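Local coordinates for peptidase C51 domain-containing protein (Streptococcus mutans, PDB 3L9A) that is of unknown function; the chain is the C-terminal domain of a phage-associated CHAP (peptidase C51) protein that probably cleaves cell-wall peptidoglycan, at residues Met8-Asn16 with Ala27-Thr37. Residues are numbered along the deposited sequence; the frame is centred on the assembly and turned at random. Where two conformers were deposited one is given.
Sequences MRDFFVITN and AKGAVLHVSPT
Phe11 and Val34, Val13 and Leu32 face each other as hydrogen-bonded pairs of two antiparallel strands, 11-15 and 31-35, inside the mixed five-stranded sheet of this alpha/beta domain. Their backbones exchange bonds in both directions, the shortest running from Val34 N and from Leu32 N, each 2.8 Å from its acceptor, Phe11 O and Val13 O respectively. Phe12 with His33, between these two, and Ile14 with Val31, beyond Val13, form the non-hydrogen-bonded pairs. Strand 61-66 continues the sheet beyond 11-15, and strand 40-43 beyond 31-35.

Side chains divide between the two faces of the sheet. On the face covered by helix 68-78, Val34 CB sits over the Phe11 ring in a CH-pi contact, 3.8 Å from its centroid, while Val34 CG1 reaches CZ. With CG of Phe11 between its backbone N and carbonyl carbon (chi1 58°), the ring leans toward strand 31-35 and presents a face to Val34. Beside this pair, Val13 CG2 packs on Leu32 CB. On the other face, toward helix 46-55, the edge of the His33 ring is directed at the face of Phe12 in an offset edge-to-face pair, planes 72° apart, and Val31 CG1 touches Phe12 CD1.

Polar groups secure both ends. Asp10 OD1 accepts from Ser35 OG, which approaches from above the carboxylate plane, and also from a water that joins Met8 O to Thr37 N. Asp10 OD2 reaches His33 NE2 through a second water and also accepts from the backbone N of Met8 in a neighbouring subunit, tying this corner to the assembly. At the far end a type II beta turn spans Ala27 to Ala30, and its Gly29 N donates to Thr15 O. There Thr15 OG1 donates to Ala27 O at 2.7 Å, in the carbonyl plane on a lone pair, and the same oxygen also accepts from Ala30 N.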
loop_
_atom_site.group_PDB
_atom_site.type_symbol
_atom_site.label_atom_id
_atom_site.label_comp_id
_atom_site.label_asym_id
_atom_site.label_seq_id
_atom_site.Cartn_x
_atom_site.Cartn_y
_atom_site.Cartn_z
HETATM N N MSE A 8 1.252 -4.404 4.418
HETATM C CA MSE A 8 2.654 -4.895 4.507
HETATM C C MSE A 8 3.395 -4.695 3.187
HETATM O O MSE A 8 2.845 -4.975 2.120
HETATM C CB MSE A 8 2.671 -6.371 4.924
HETATM C CG MSE A 8 4.026 -7.070 4.815
HETATM SE SE MSE A 8 5.412 -6.236 5.913
HETATM C CE MSE A 8 6.945 -7.026 5.035
ATOM N N ARG A 9 4.630 -4.189 3.277
ATOM C CA ARG A 9 5.566 -4.130 2.147
ATOM C C ARG A 9 5.736 -5.483 1.459
ATOM O O ARG A 9 5.401 -6.517 2.019
ATOM C CB ARG A 9 6.937 -3.608 2.633
ATOM C CG ARG A 9 7.653 -4.459 3.652
ATOM C CD ARG A 9 8.774 -3.703 4.383
ATOM N NE ARG A 9 8.318 -3.008 5.589
ATOM C CZ ARG A 9 8.377 -1.687 5.775
ATOM N NH1 ARG A 9 8.877 -0.894 4.834
ATOM N NH2 ARG A 9 7.939 -1.151 6.912
ATOM N N ASP A 10 6.250 -5.466 0.236
ATOM C CA ASP A 10 6.585 -6.706 -0.445
ATOM C C ASP A 10 7.781 -7.372 0.253
ATOM O O ASP A 10 8.598 -6.697 0.884
ATOM C CB ASP A 10 6.953 -6.416 -1.898
ATOM C CG ASP A 10 5.816 -5.808 -2.705
ATOM O OD1 ASP A 10 4.629 -5.926 -2.314
ATOM O OD2 ASP A 10 6.127 -5.222 -3.765
ATOM N N PHE A 11 7.891 -8.687 0.126
ATOM C CA PHE A 11 9.026 -9.412 0.697
ATOM C C PHE A 11 9.295 -10.668 -0.105
ATOM O O PHE A 11 8.435 -11.122 -0.867
ATOM C CB PHE A 11 8.818 -9.735 2.187
ATOM C CG PHE A 11 7.580 -10.561 2.498
ATOM C CD1 PHE A 11 7.644 -11.948 2.554
ATOM C CD2 PHE A 11 6.374 -9.947 2.803
ATOM C CE1 PHE A 11 6.523 -12.709 2.900
ATOM C CE2 PHE A 11 5.238 -10.709 3.130
ATOM C CZ PHE A 11 5.326 -12.085 3.187
ATOM N N PHE A 12 10.490 -11.226 0.066
ATOM C CA PHE A 12 10.823 -12.515 -0.530
ATOM C C PHE A 12 10.798 -13.628 0.513
ATOM O O PHE A 12 11.153 -13.416 1.684
ATOM C CB PHE A 12 12.256 -12.508 -1.069
ATOM C CG PHE A 12 12.477 -11.730 -2.342
ATOM C CD1 PHE A 12 11.753 -12.004 -3.506
ATOM C CD2 PHE A 12 13.494 -10.783 -2.398
ATOM C CE1 PHE A 12 12.030 -11.309 -4.694
ATOM C CE2 PHE A 12 13.771 -10.095 -3.576
ATOM C CZ PHE A 12 13.041 -10.359 -4.720
ATOM N N VAL A 13 10.428 -14.822 0.062
ATOM C CA VAL A 13 10.727 -16.053 0.791
ATOM C C VAL A 13 11.402 -17.011 -0.185
ATOM O O VAL A 13 11.323 -16.822 -1.402
ATOM C CB VAL A 13 9.471 -16.716 1.441
ATOM C CG1 VAL A 13 8.809 -15.772 2.434
ATOM C CG2 VAL A 13 8.478 -17.187 0.401
ATOM N N ILE A 14 12.061 -18.032 0.358
ATOM C CA ILE A 14 12.720 -19.056 -0.457
ATOM C C ILE A 14 12.227 -20.404 0.033
ATOM O O ILE A 14 12.263 -20.673 1.227
ATOM C CB ILE A 14 14.263 -18.986 -0.369
ATOM C CG1 ILE A 14 14.762 -17.561 -0.620
ATOM C CG2 ILE A 14 14.891 -19.964 -1.359
ATOM C CD1 ILE A 14 16.271 -17.420 -0.628
ATOM N N THR A 15 11.756 -21.254 -0.875
ATOM C CA THR A 15 11.208 -22.548 -0.442
ATOM C C THR A 15 12.295 -23.454 0.126
ATOM O O THR A 15 13.420 -23.502 -0.395
ATOM C CB THR A 15 10.486 -23.270 -1.571
ATOM O OG1 THR A 15 11.436 -23.572 -2.594
ATOM C CG2 THR A 15 9.337 -22.416 -2.125
ATOM N N ASN A 16 11.946 -24.178 1.188
ATOM C CA ASN A 16 12.895 -25.067 1.859
ATOM C C ASN A 16 13.052 -26.433 1.195
ATOM O O ASN A 16 13.956 -27.189 1.546
ATOM C CB ASN A 16 12.510 -25.264 3.331
ATOM C CG ASN A 16 11.280 -26.148 3.513
ATOM O OD1 ASN A 16 10.516 -26.379 2.579
ATOM N ND2 ASN A 16 11.082 -26.630 4.737
ATOM N N ALA A 27 10.059 -25.658 -7.135
ATOM C CA ALA A 27 11.329 -26.341 -6.859
ATOM C C ALA A 27 11.854 -25.950 -5.482
ATOM O O ALA A 27 11.479 -24.909 -4.935
ATOM C CB ALA A 27 12.367 -25.996 -7.923
ATOM N N LYS A 28 12.738 -26.773 -4.930
ATOM C CA LYS A 28 13.520 -26.355 -3.775
ATOM C C LYS A 28 14.321 -25.104 -4.140
ATOM O O LYS A 28 14.876 -25.020 -5.230
ATOM C CB LYS A 28 14.463 -27.482 -3.349
ATOM C CG LYS A 28 15.340 -27.138 -2.156
ATOM C CD LYS A 28 16.163 -28.334 -1.672
ATOM C CE LYS A 28 17.121 -27.911 -0.567
ATOM N NZ LYS A 28 17.847 -29.067 0.024
ATOM N N GLY A 29 14.375 -24.128 -3.235
ATOM C CA GLY A 29 15.149 -22.919 -3.487
ATOM C C GLY A 29 14.459 -21.916 -4.392
ATOM O O GLY A 29 15.088 -20.965 -4.851
ATOM N N ALA A 30 13.171 -22.124 -4.666
ATOM C CA ALA A 30 12.402 -21.169 -5.452
ATOM C C ALA A 30 12.263 -19.873 -4.655
ATOM O O ALA A 30 11.843 -19.885 -3.495
ATOM C CB ALA A 30 11.033 -21.730 -5.765
ATOM N N VAL A 31 12.625 -18.754 -5.273
ATOM C CA VAL A 31 12.434 -17.439 -4.670
ATOM C C VAL A 31 11.043 -16.948 -5.047
ATOM O O VAL A 31 10.716 -16.821 -6.234
ATOM C CB VAL A 31 13.528 -16.443 -5.114
ATOM C CG1 VAL A 31 13.255 -15.054 -4.559
ATOM C CG2 VAL A 31 14.908 -16.964 -4.679
ATOM N N LEU A 32 10.231 -16.707 -4.020
ATOM C CA LEU A 32 8.872 -16.228 -4.214
ATOM C C LEU A 32 8.780 -14.768 -3.804
ATOM O O LEU A 32 9.169 -14.397 -2.685
ATOM C CB LEU A 32 7.886 -17.059 -3.390
ATOM C CG LEU A 32 8.029 -18.576 -3.477
ATOM C CD1 LEU A 32 6.890 -19.251 -2.730
ATOM C CD2 LEU A 32 8.090 -19.059 -4.929
ATOM N N HIS A 33 8.319 -13.938 -4.733
ATOM C CA HIS A 33 8.031 -12.542 -4.446
ATOM C C HIS A 33 6.618 -12.463 -3.898
ATOM O O HIS A 33 5.669 -12.893 -4.562
ATOM C CB HIS A 33 8.129 -11.698 -5.711
ATOM C CG HIS A 33 7.907 -10.239 -5.466
ATOM N ND1 HIS A 33 6.713 -9.607 -5.741
ATOM C CD2 HIS A 33 8.720 -9.295 -4.929
ATOM C CE1 HIS A 33 6.815 -8.326 -5.412
ATOM N NE2 HIS A 33 8.026 -8.108 -4.929
ATOM N N VAL A 34 6.481 -11.922 -2.688
ATOM C CA VAL A 34 5.187 -11.858 -2.022
ATOM C C VAL A 34 4.757 -10.406 -1.904
ATOM O O VAL A 34 5.473 -9.585 -1.326
ATOM C CB VAL A 34 5.228 -12.499 -0.607
ATOM C CG1 VAL A 34 3.834 -12.542 0.010
ATOM C CG2 VAL A 34 5.835 -13.911 -0.654
ATOM N N SER A 35 3.576 -10.100 -2.445
ATOM C CA SER A 35 3.028 -8.758 -2.372
ATOM C C SER A 35 1.685 -8.766 -1.652
ATOM O O SER A 35 0.656 -9.037 -2.263
ATOM C CB SER A 35 2.870 -8.150 -3.765
ATOM O OG SER A 35 2.267 -6.868 -3.652
ATOM N N PRO A 36 1.691 -8.510 -0.337
ATOM C CA PRO A 36 0.403 -8.410 0.355
ATOM C C PRO A 36 -0.543 -7.374 -0.253
ATOM O O PRO A 36 -1.748 -7.623 -0.337
ATOM C CB PRO A 36 0.813 -8.047 1.788
ATOM C CG PRO A 36 2.169 -8.719 1.925
ATOM C CD PRO A 36 2.824 -8.406 0.599
ATOM N N THR A 37 -0.029 -6.228 -0.689
ATOM C CA THR A 37 -0.921 -5.209 -1.217
ATOM C C THR A 37 -1.651 -5.700 -2.468
ATOM O O THR A 37 -2.857 -5.451 -2.634
ATOM C CB THR A 37 -0.224 -3.849 -1.439
ATOM O OG1 THR A 37 0.974 -4.004 -2.221
ATOM C CG2 THR A 37 0.097 -3.198 -0.096
HETATM O O HOH W 1 2.737 -5.243 -0.550
HETATM O O HOH W 2 8.669 -5.400 -4.691
HETATM O O HOH W 3 15.060 -29.564 1.959
#